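Local coordinates for protein homospermidine synthase (Legionella pneumophila subsp. pneumophila str. Philadelphia 1, PDB 2PH5) that probably makes the polyamine homospermidine as a homospermidine synthase, working with a bound NAD held by a Rossmann-type domain, at residues A113-W118 / L153-A158; H293-S298 / V416-V421. One frame throughout, in Å; residues are numbered along the deposited sequence.

Interaction 1: residues A113-W118 / L153-A158. With NAD (nicotinamide-adenine-dinucleotide), chain C.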
ATOM      1  N   ALA A 113      -0.499 -27.555 -11.115  1.00 21.16           N
ATOM      2  CA  ALA A 113      -0.138 -26.716  -9.986  1.00 21.99           C
ATOM      3  C   ALA A 113      -1.415 -26.179  -9.335  1.00 23.79           C
ATOM      4  O   ALA A 113      -1.356 -25.444  -8.353  1.00 23.34           O
ATOM      5  CB  ALA A 113       0.762 -25.577 -10.458  1.00 18.67           C
ATOM      6  N   ALA A 114      -2.572 -26.547  -9.888  1.00 24.80           N
ATOM      7  CA  ALA A 114      -3.858 -26.119  -9.328  1.00 26.05           C
ATOM      8  C   ALA A 114      -5.054 -26.728 -10.069  1.00 25.85           C
ATOM      9  O   ALA A 114      -5.034 -26.873 -11.296  1.00 24.76           O
ATOM     10  CB  ALA A 114      -3.964 -24.587  -9.332  1.00 22.84           C
ATOM     11  N   THR A 115      -6.096 -27.085  -9.322  1.00 26.13           N
ATOM     12  CA  THR A 115      -7.289 -27.670  -9.923  1.00 27.53           C
ATOM     13  C   THR A 115      -8.152 -26.574 -10.530  1.00 27.45           C
ATOM     14  O   THR A 115      -8.513 -25.615  -9.861  1.00 27.08           O
ATOM     15  CB  THR A 115      -8.101 -28.470  -8.886  1.00 29.15           C
ATOM     16  OG1 THR A 115      -7.351 -29.629  -8.497  1.00 29.86           O
ATOM     17  CG2 THR A 115      -9.439 -28.911  -9.475  1.00 28.99           C
ATOM     18  N   GLU A 116      -8.474 -26.721 -11.809  1.00 29.27           N
ATOM     19  CA  GLU A 116      -9.271 -25.726 -12.518  1.00 30.67           C
ATOM     20  C   GLU A 116     -10.454 -26.348 -13.267  1.00 30.07           C
ATOM     21  O   GLU A 116     -10.411 -27.510 -13.679  1.00 30.19           O
ATOM     22  CB  GLU A 116      -8.384 -24.984 -13.520  1.00 31.39           C
ATOM     23  CG  GLU A 116      -7.265 -24.169 -12.906  1.00 35.45           C
ATOM     24  CD  GLU A 116      -7.719 -22.787 -12.479  1.00 38.47           C
ATOM     25  OE1 GLU A 116      -8.360 -22.099 -13.304  1.00 39.52           O
ATOM     26  OE2 GLU A 116      -7.426 -22.380 -11.330  1.00 41.17           O
ATOM     27  N   PRO A 117     -11.530 -25.572 -13.453  1.00 29.99           N
ATOM     28  CA  PRO A 117     -12.736 -26.016 -14.155  1.00 28.10           C
ATOM     29  C   PRO A 117     -12.719 -25.426 -15.566  1.00 28.07           C
ATOM     30  O   PRO A 117     -11.774 -24.733 -15.930  1.00 26.68           O
ATOM     31  CB  PRO A 117     -13.840 -25.402 -13.319  1.00 28.99           C
ATOM     32  CG  PRO A 117     -13.273 -24.026 -13.073  1.00 30.57           C
ATOM     33  CD  PRO A 117     -11.791 -24.304 -12.740  1.00 30.91           C
ATOM     34  N   TRP A 118     -13.756 -25.694 -16.356  1.00 28.88           N
ATOM     35  CA  TRP A 118     -13.829 -25.135 -17.702  1.00 29.96           C
ATOM     36  C   TRP A 118     -14.091 -23.632 -17.591  1.00 33.80           C
ATOM     37  O   TRP A 118     -14.771 -23.184 -16.663  1.00 33.51           O
ATOM     38  CB  TRP A 118     -14.957 -25.787 -18.504  1.00 26.08           C
ATOM     39  CG  TRP A 118     -14.642 -27.163 -19.002  1.00 24.95           C
ATOM     40  CD1 TRP A 118     -15.212 -28.337 -18.595  1.00 21.90           C
ATOM     41  CD2 TRP A 118     -13.681 -27.512 -20.008  1.00 22.38           C
ATOM     42  NE1 TRP A 118     -14.665 -29.392 -19.286  1.00 21.29           N
ATOM     43  CE2 TRP A 118     -13.724 -28.913 -20.159  1.00 21.30           C
ATOM     44  CE3 TRP A 118     -12.789 -26.776 -20.795  1.00 20.38           C
ATOM     45  CZ2 TRP A 118     -12.910 -29.592 -21.065  1.00 22.01           C
ATOM     46  CZ3 TRP A 118     -11.977 -27.450 -21.699  1.00 21.33           C
ATOM     47  CH2 TRP A 118     -12.044 -28.844 -21.826  1.00 22.65           C
ATOM     48  N   LEU A 153      -0.770 -36.230 -10.077  1.00 24.19           N
ATOM     49  CA  LEU A 153      -0.374 -35.387  -8.950  1.00 23.07           C
ATOM     50  C   LEU A 153      -1.037 -34.025  -9.100  1.00 23.00           C
ATOM     51  O   LEU A 153      -0.786 -33.313 -10.069  1.00 24.10           O
ATOM     52  CB  LEU A 153       1.152 -35.215  -8.935  1.00 23.77           C
ATOM     53  CG  LEU A 153       1.784 -34.610  -7.672  1.00 23.35           C
ATOM     54  CD1 LEU A 153       1.490 -35.509  -6.477  1.00 22.61           C
ATOM     55  CD2 LEU A 153       3.286 -34.457  -7.863  1.00 22.43           C
ATOM     56  N   ILE A 154      -1.878 -33.661  -8.141  1.00 23.31           N
ATOM     57  CA  ILE A 154      -2.582 -32.389  -8.219  1.00 25.01           C
ATOM     58  C   ILE A 154      -2.087 -31.317  -7.256  1.00 24.34           C
ATOM     59  O   ILE A 154      -1.463 -31.615  -6.238  1.00 24.85           O
ATOM     60  CB  ILE A 154      -4.097 -32.594  -8.004  1.00 25.09           C
ATOM     61  CG1 ILE A 154      -4.344 -33.259  -6.645  1.00 26.09           C
ATOM     62  CG2 ILE A 154      -4.657 -33.449  -9.129  1.00 24.05           C
ATOM     63  CD1 ILE A 154      -5.816 -33.473  -6.310  1.00 23.30           C
ATOM     64  N   THR A 155      -2.380 -30.065  -7.600  1.00 23.62           N
ATOM     65  CA  THR A 155      -1.998 -28.902  -6.806  1.00 23.00           C
ATOM     66  C   THR A 155      -0.600 -29.041  -6.237  1.00 23.36           C
ATOM     67  O   THR A 155      -0.394 -28.855  -5.038  1.00 21.33           O
ATOM     68  CB  THR A 155      -2.979 -28.674  -5.637  1.00 23.20           C
ATOM     69  OG1 THR A 155      -3.052 -29.861  -4.839  1.00 21.78           O
ATOM     70  CG2 THR A 155      -4.380 -28.338  -6.161  1.00 23.21           C
ATOM     71  N   HIS A 156       0.361 -29.361  -7.101  1.00 23.07           N
ATOM     72  CA  HIS A 156       1.730 -29.531  -6.646  1.00 22.87           C
ATOM     73  C   HIS A 156       2.659 -28.433  -7.143  1.00 23.49           C
ATOM     74  O   HIS A 156       3.526 -28.673  -7.981  1.00 23.89           O
ATOM     75  CB  HIS A 156       2.267 -30.895  -7.076  1.00 22.70           C
ATOM     76  CG  HIS A 156       3.555 -31.267  -6.409  1.00 24.15           C
ATOM     77  ND1 HIS A 156       3.606 -31.968  -5.225  1.00 25.36           N
ATOM     78  CD2 HIS A 156       4.838 -30.973  -6.725  1.00 25.13           C
ATOM     79  CE1 HIS A 156       4.863 -32.088  -4.838  1.00 23.26           C
ATOM     80  NE2 HIS A 156       5.631 -31.491  -5.730  1.00 23.58           N
ATOM     81  N   GLY A 157       2.461 -27.221  -6.630  1.00 24.19           N
ATOM     82  CA  GLY A 157       3.312 -26.102  -7.006  1.00 23.24           C
ATOM     83  C   GLY A 157       4.050 -25.703  -5.745  1.00 24.66           C
ATOM     84  O   GLY A 157       4.263 -26.547  -4.881  1.00 25.82           O
ATOM     85  N   ALA A 158       4.443 -24.438  -5.624  1.00 25.54           N
ATOM     86  CA  ALA A 158       5.135 -23.991  -4.424  1.00 26.15           C
ATOM     87  C   ALA A 158       4.078 -24.018  -3.314  1.00 28.60           C
ATOM     88  O   ALA A 158       4.283 -24.600  -2.252  1.00 28.82           O
ATOM     89  CB  ALA A 158       5.697 -22.587  -4.620  1.00 26.47           C
TER
HETATM   90  PA  NAD C 501      -0.981 -17.725 -17.137  1.00 27.86           P
HETATM   91  O1A NAD C 501      -2.329 -17.066 -17.255  1.00 26.13           O
HETATM   92  O2A NAD C 501       0.228 -16.857 -17.177  1.00 27.37           O
HETATM   93  O5B NAD C 501      -0.804 -18.870 -18.271  1.00 25.38           O
HETATM   94  C5B NAD C 501      -1.840 -19.819 -18.508  1.00 27.00           C
HETATM   95  C4B NAD C 501      -1.707 -20.327 -19.957  1.00 29.21           C
HETATM   96  O4B NAD C 501      -2.777 -21.225 -20.153  1.00 29.00           O
HETATM   97  C3B NAD C 501      -1.826 -19.239 -21.029  1.00 28.14           C
HETATM   98  O3B NAD C 501      -0.689 -19.269 -21.894  1.00 29.26           O
HETATM   99  C2B NAD C 501      -3.099 -19.571 -21.755  1.00 28.91           C
HETATM  100  O2B NAD C 501      -3.118 -19.235 -23.124  1.00 28.66           O
HETATM  101  C1B NAD C 501      -3.295 -21.058 -21.457  1.00 28.62           C
HETATM  102  N9A NAD C 501      -4.686 -21.526 -21.433  1.00 29.31           N
HETATM  103  C8A NAD C 501      -5.781 -20.736 -21.043  1.00 29.97           C
HETATM  104  N7A NAD C 501      -6.877 -21.011 -21.778  1.00 29.74           N
HETATM  105  C5A NAD C 501      -6.510 -21.967 -22.662  1.00 30.34           C
HETATM  106  C6A NAD C 501      -7.229 -22.632 -23.655  1.00 29.38           C
HETATM  107  N6A NAD C 501      -8.522 -22.419 -23.905  1.00 26.74           N
HETATM  108  N1A NAD C 501      -6.541 -23.574 -24.407  1.00 29.57           N
HETATM  109  C2A NAD C 501      -5.205 -23.854 -24.200  1.00 28.17           C
HETATM  110  N3A NAD C 501      -4.478 -23.217 -23.222  1.00 29.92           N
HETATM  111  C4A NAD C 501      -5.156 -22.292 -22.482  1.00 29.62           C
HETATM  112  O3  NAD C 501      -1.011 -18.462 -15.738  1.00 28.99           O
HETATM  113  PN  NAD C 501       0.025 -19.427 -14.983  1.00 29.46           P
HETATM  114  O1N NAD C 501       0.161 -18.919 -13.597  1.00 29.57           O
HETATM  115  O2N NAD C 501       1.257 -19.550 -15.841  1.00 25.34           O
HETATM  116  O5D NAD C 501      -0.931 -20.688 -15.069  1.00 32.91           O
HETATM  117  C5D NAD C 501      -0.667 -21.966 -14.546  1.00 34.33           C
HETATM  118  C4D NAD C 501      -1.412 -22.012 -13.229  1.00 35.46           C
HETATM  119  O4D NAD C 501      -0.519 -22.381 -12.213  1.00 35.99           O
HETATM  120  C3D NAD C 501      -2.755 -21.735 -12.585  1.00 35.59           C
HETATM  121  O3D NAD C 501      -3.635 -22.840 -12.712  1.00 35.53           O
HETATM  122  C2D NAD C 501      -2.356 -21.451 -11.147  1.00 35.56           C
HETATM  123  O2D NAD C 501      -3.393 -21.645 -10.228  1.00 37.50           O
HETATM  124  C1D NAD C 501      -1.146 -22.354 -10.944  1.00 34.30           C
HETATM  125  N1N NAD C 501      -0.091 -21.860 -10.028  1.00 33.51           N
HETATM  126  C2N NAD C 501       0.258 -22.592  -8.915  1.00 32.92           C
HETATM  127  C3N NAD C 501       1.286 -22.087  -8.089  1.00 32.90           C
HETATM  128  C7N NAD C 501       1.741 -22.817  -6.873  1.00 31.18           C
HETATM  129  O7N NAD C 501       2.759 -22.253  -6.146  1.00 32.78           O
HETATM  130  N7N NAD C 501       1.231 -23.970  -6.497  1.00 30.93           N
HETATM  131  C4N NAD C 501       1.946 -20.854  -8.395  1.00 33.89           C
HETATM  132  C5N NAD C 501       1.552 -20.135  -9.543  1.00 33.84           C
HETATM  133  C6N NAD C 501       0.549 -20.622 -10.360  1.00 32.74           C

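Interaction 2: residues H293-S298 / V416-V421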
ATOM      1  N   HIS A 293      -6.680 -19.727  -0.252  1.00 46.42           N
ATOM      2  CA  HIS A 293      -6.013 -20.756  -1.065  1.00 51.26           C
ATOM      3  C   HIS A 293      -6.696 -22.122  -1.022  1.00 53.27           C
ATOM      4  O   HIS A 293      -7.642 -22.343  -0.259  1.00 54.08           O
ATOM      5  CB  HIS A 293      -4.535 -20.899  -0.690  1.00 52.63           C
ATOM      6  CG  HIS A 293      -3.593 -20.396  -1.745  1.00 52.87           C
ATOM      7  ND1 HIS A 293      -3.440 -21.013  -2.969  1.00 51.93           N
ATOM      8  CD2 HIS A 293      -2.753 -19.334  -1.755  1.00 52.24           C
ATOM      9  CE1 HIS A 293      -2.547 -20.355  -3.685  1.00 52.46           C
ATOM     10  NE2 HIS A 293      -2.114 -19.330  -2.971  1.00 51.86           N
ATOM     11  N   ALA A 294      -6.211 -23.041  -1.849  1.00 55.21           N
ATOM     12  CA  ALA A 294      -6.798 -24.376  -1.926  1.00 57.02           C
ATOM     13  C   ALA A 294      -6.337 -25.301  -0.812  1.00 57.15           C
ATOM     14  O   ALA A 294      -7.156 -25.889  -0.104  1.00 59.40           O
ATOM     15  CB  ALA A 294      -6.480 -25.002  -3.284  1.00 57.52           C
ATOM     16  N   GLU A 295      -5.021 -25.418  -0.666  1.00 56.71           N
ATOM     17  CA  GLU A 295      -4.420 -26.290   0.336  1.00 56.18           C
ATOM     18  C   GLU A 295      -4.701 -25.909   1.792  1.00 54.88           C
ATOM     19  O   GLU A 295      -3.990 -26.350   2.698  1.00 55.24           O
ATOM     20  CB  GLU A 295      -2.903 -26.374   0.110  1.00 58.38           C
ATOM     21  CG  GLU A 295      -2.383 -27.794  -0.142  1.00 59.62           C
ATOM     22  CD  GLU A 295      -0.871 -27.861  -0.313  1.00 59.15           C
ATOM     23  OE1 GLU A 295      -0.341 -28.983  -0.452  1.00 62.12           O
ATOM     24  OE2 GLU A 295      -0.213 -26.803  -0.311  1.00 56.85           O
ATOM     25  N   THR A 296      -5.721 -25.087   2.022  1.00 51.10           N
ATOM     26  CA  THR A 296      -6.056 -24.700   3.387  1.00 47.16           C
ATOM     27  C   THR A 296      -6.919 -25.795   4.006  1.00 44.83           C
ATOM     28  O   THR A 296      -6.644 -26.269   5.105  1.00 43.66           O
ATOM     29  CB  THR A 296      -6.836 -23.367   3.440  1.00 47.16           C
ATOM     30  OG1 THR A 296      -6.045 -22.327   2.857  1.00 48.32           O
ATOM     31  CG2 THR A 296      -7.163 -22.998   4.876  1.00 45.48           C
ATOM     32  N   ILE A 297      -7.957 -26.204   3.285  1.00 41.34           N
ATOM     33  CA  ILE A 297      -8.852 -27.237   3.776  1.00 39.83           C
ATOM     34  C   ILE A 297      -8.187 -28.610   3.794  1.00 39.08           C
ATOM     35  O   ILE A 297      -8.362 -29.387   4.736  1.00 35.56           O
ATOM     36  CB  ILE A 297     -10.118 -27.310   2.918  1.00 40.93           C
ATOM     37  CG1 ILE A 297     -10.727 -25.913   2.787  1.00 42.24           C
ATOM     38  CG2 ILE A 297     -11.105 -28.301   3.528  1.00 40.98           C
ATOM     39  CD1 ILE A 297     -10.852 -25.158   4.098  1.00 42.12           C
ATOM     40  N   SER A 298      -7.422 -28.900   2.749  1.00 39.62           N
ATOM     41  CA  SER A 298      -6.731 -30.176   2.645  1.00 40.37           C
ATOM     42  C   SER A 298      -5.698 -30.345   3.761  1.00 40.46           C
ATOM     43  O   SER A 298      -5.581 -31.422   4.342  1.00 42.38           O
ATOM     44  CB  SER A 298      -6.057 -30.298   1.276  1.00 40.36           C
ATOM     45  OG  SER A 298      -5.139 -29.239   1.065  1.00 44.55           O
ATOM     46  N   VAL A 416      -3.396 -38.279  -6.726  1.00 28.81           N
ATOM     47  CA  VAL A 416      -2.739 -38.062  -5.444  1.00 28.04           C
ATOM     48  C   VAL A 416      -2.497 -36.588  -5.139  1.00 26.91           C
ATOM     49  O   VAL A 416      -2.313 -35.779  -6.045  1.00 25.98           O
ATOM     50  CB  VAL A 416      -1.386 -38.827  -5.373  1.00 28.47           C
ATOM     51  CG1 VAL A 416      -1.624 -40.321  -5.556  1.00 30.20           C
ATOM     52  CG2 VAL A 416      -0.437 -38.324  -6.436  1.00 29.90           C
ATOM     53  N   GLU A 417      -2.525 -36.241  -3.856  1.00 27.79           N
ATOM     54  CA  GLU A 417      -2.280 -34.863  -3.429  1.00 27.29           C
ATOM     55  C   GLU A 417      -0.905 -34.786  -2.788  1.00 26.92           C
ATOM     56  O   GLU A 417      -0.401 -35.779  -2.274  1.00 26.03           O
ATOM     57  CB  GLU A 417      -3.347 -34.411  -2.444  1.00 27.21           C
ATOM     58  CG  GLU A 417      -4.703 -34.281  -3.086  1.00 31.09           C
ATOM     59  CD  GLU A 417      -5.747 -33.724  -2.151  1.00 33.20           C
ATOM     60  OE1 GLU A 417      -6.007 -34.356  -1.102  1.00 34.93           O
ATOM     61  OE2 GLU A 417      -6.308 -32.651  -2.467  1.00 33.04           O
ATOM     62  N   PRO A 418      -0.283 -33.599  -2.803  1.00 28.53           N
ATOM     63  CA  PRO A 418       1.047 -33.470  -2.207  1.00 30.36           C
ATOM     64  C   PRO A 418       1.194 -34.035  -0.793  1.00 32.36           C
ATOM     65  O   PRO A 418       2.277 -34.484  -0.423  1.00 33.35           O
ATOM     66  CB  PRO A 418       1.326 -31.968  -2.303  1.00 29.87           C
ATOM     67  CG  PRO A 418      -0.039 -31.352  -2.342  1.00 29.46           C
ATOM     68  CD  PRO A 418      -0.801 -32.286  -3.227  1.00 27.93           C
ATOM     69  N   GLU A 419       0.112 -34.039  -0.013  1.00 34.22           N
ATOM     70  CA  GLU A 419       0.167 -34.579   1.348  1.00 35.71           C
ATOM     71  C   GLU A 419       0.482 -36.073   1.375  1.00 36.36           C
ATOM     72  O   GLU A 419       1.019 -36.585   2.360  1.00 37.61           O
ATOM     73  CB  GLU A 419      -1.149 -34.338   2.094  1.00 35.86           C
ATOM     74  CG  GLU A 419      -1.371 -32.893   2.510  1.00 37.48           C
ATOM     75  CD  GLU A 419      -2.015 -32.064   1.418  1.00 38.23           C
ATOM     76  OE1 GLU A 419      -1.733 -32.318   0.227  1.00 38.46           O
ATOM     77  OE2 GLU A 419      -2.796 -31.152   1.759  1.00 37.46           O
ATOM     78  N   GLU A 420       0.142 -36.763   0.294  1.00 35.55           N
ATOM     79  CA  GLU A 420       0.385 -38.192   0.183  1.00 35.73           C
ATOM     80  C   GLU A 420       1.770 -38.521  -0.384  1.00 37.23           C
ATOM     81  O   GLU A 420       2.084 -39.692  -0.625  1.00 38.52           O
ATOM     82  CB  GLU A 420      -0.679 -38.827  -0.703  1.00 35.93           C
ATOM     83  CG  GLU A 420      -2.083 -38.749  -0.148  1.00 39.37           C
ATOM     84  CD  GLU A 420      -3.128 -38.993  -1.220  1.00 42.83           C
ATOM     85  OE1 GLU A 420      -3.403 -38.055  -2.001  1.00 44.04           O
ATOM     86  OE2 GLU A 420      -3.663 -40.122  -1.294  1.00 45.91           O
ATOM     87  N   VAL A 421       2.596 -37.501  -0.595  1.00 35.39           N
ATOM     88  CA  VAL A 421       3.938 -37.705  -1.138  1.00 34.78           C
ATOM     89  C   VAL A 421       5.010 -37.513  -0.066  1.00 35.12           C
ATOM     90  O   VAL A 421       4.890 -36.637   0.800  1.00 35.83           O
ATOM     91  CB  VAL A 421       4.201 -36.721  -2.309  1.00 35.63           C
ATOM     92  CG1 VAL A 421       5.540 -37.017  -2.973  1.00 31.54           C
ATOM     93  CG2 VAL A 421       3.066 -36.815  -3.311  1.00 35.66           C
TER

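Interaction 1: residues A113-W118 / L153-A158
Thr155 lies against the backbone of Ala113 and Ala114 where two neighbouring parallel strands of a Rossmann-type sheet, 109-112 and 152-153, run out into loops at the NAD. The contact illustrates how such a fold builds a dinucleotide pocket from the ends of adjacent strands. The two backbones come closest at Ala114 and Thr155, whose CA atoms are 4.2 Å apart; main chain lies on main chain at Ala113, and the methyl of Thr155 adds most of the rest. Thr155 has a left-handed backbone, which turns the chain towards the helix that begins at Ala158. From its CB two branches part. OG1, placed between the backbone N and the carbonyl carbon (chi1 56°), turns back to the O of Ile154 at 2.7 Å, reaching it from above the carbonyl plane and away from its lone pairs. CG2, beside the backbone N, crosses to the other loop: it lies 3.8 Å from the N of Thr115 and 3.9 Å from CA of Ala114, and the OG1 of Thr115 passes at 4.0 Å. Further along the segment, Gly157 occupies the N-cap position of helix 158-176. Its CA lies 3.0 Å from N7N of the nicotinamide amide. Ala113 approaches the same ring from the other loop, its O and CB both lying close to C2N, while Ala114 CB approaches the ribose at O2D, 3.1 Å away. Around the site, the OG of Ser96 receives a hydrogen bond from the N of Glu116, and Asn159 and Pro160 add further bonds to NAD. The first turn of the helix supplies the last link: the N of Ala158 gives a weak, bent bond to the carboxamide O7N, at 2.8 Å with an angle of 121°.

Interaction 2: residues H293-S298 / V416-V421
Glu419 and Glu295 meet with Ser298 between helix 295-302 and the short 3-10 turn 418-420, which follows the edge strand 415-416 of the Rossmann-type sheet. These three residues have the most surface buried here, and they show how two acidic groups can be accommodated in a buried interface. Glu419 is bent at chi2 (86°), which swings its carboxylate across to the helix; there OE2 accepts a hydrogen bond from the OG of Ser298 at 3.1 Å, using the syn lone pair. The CB of the serine lies against the same oxygen. Glu295 arrives from the opposite direction, extended beyond CG, and its carboxylate plane stands 85° from that of Glu419. The OE1 atoms of Glu295 and Glu419, only 3.7 Å apart, bring two like-charged groups into proximity. The other oxygen of Glu295, OE2, is held by the N of Gly161 at the start of helix 158-176, where the helix end may offset some of the charge. That helix also carries Pro160, an NAD-binding residue touched by Glu295. Pro418 completes the interface, its CG lying 3.0 Å from the OE1 of Glu295.

Overall arrangement
From the N terminus, the chain first passes through 113-118, leaves the sheet for helix 134-142, and returns on strand 152-153, where interaction 1 closes a loop of 34 residues. It then continues through helix 158-176 and much of the C-terminal region before 293-298 opens interaction 2, closed 117 residues later at 416-421. The loops follow in series, neither nesting nor crossing. Yet the contacts, with centres 10 Å apart, meet in space: strand 415-416 adds itself beside 152-153, and the N of Ile154 probably bonds to the O of Val416. Interaction 1 thus joins the loops leaving strands 109-112 and 152-153, and interaction 2 ties helix 295-302 to the 3-10 turn after edge strand 415-416.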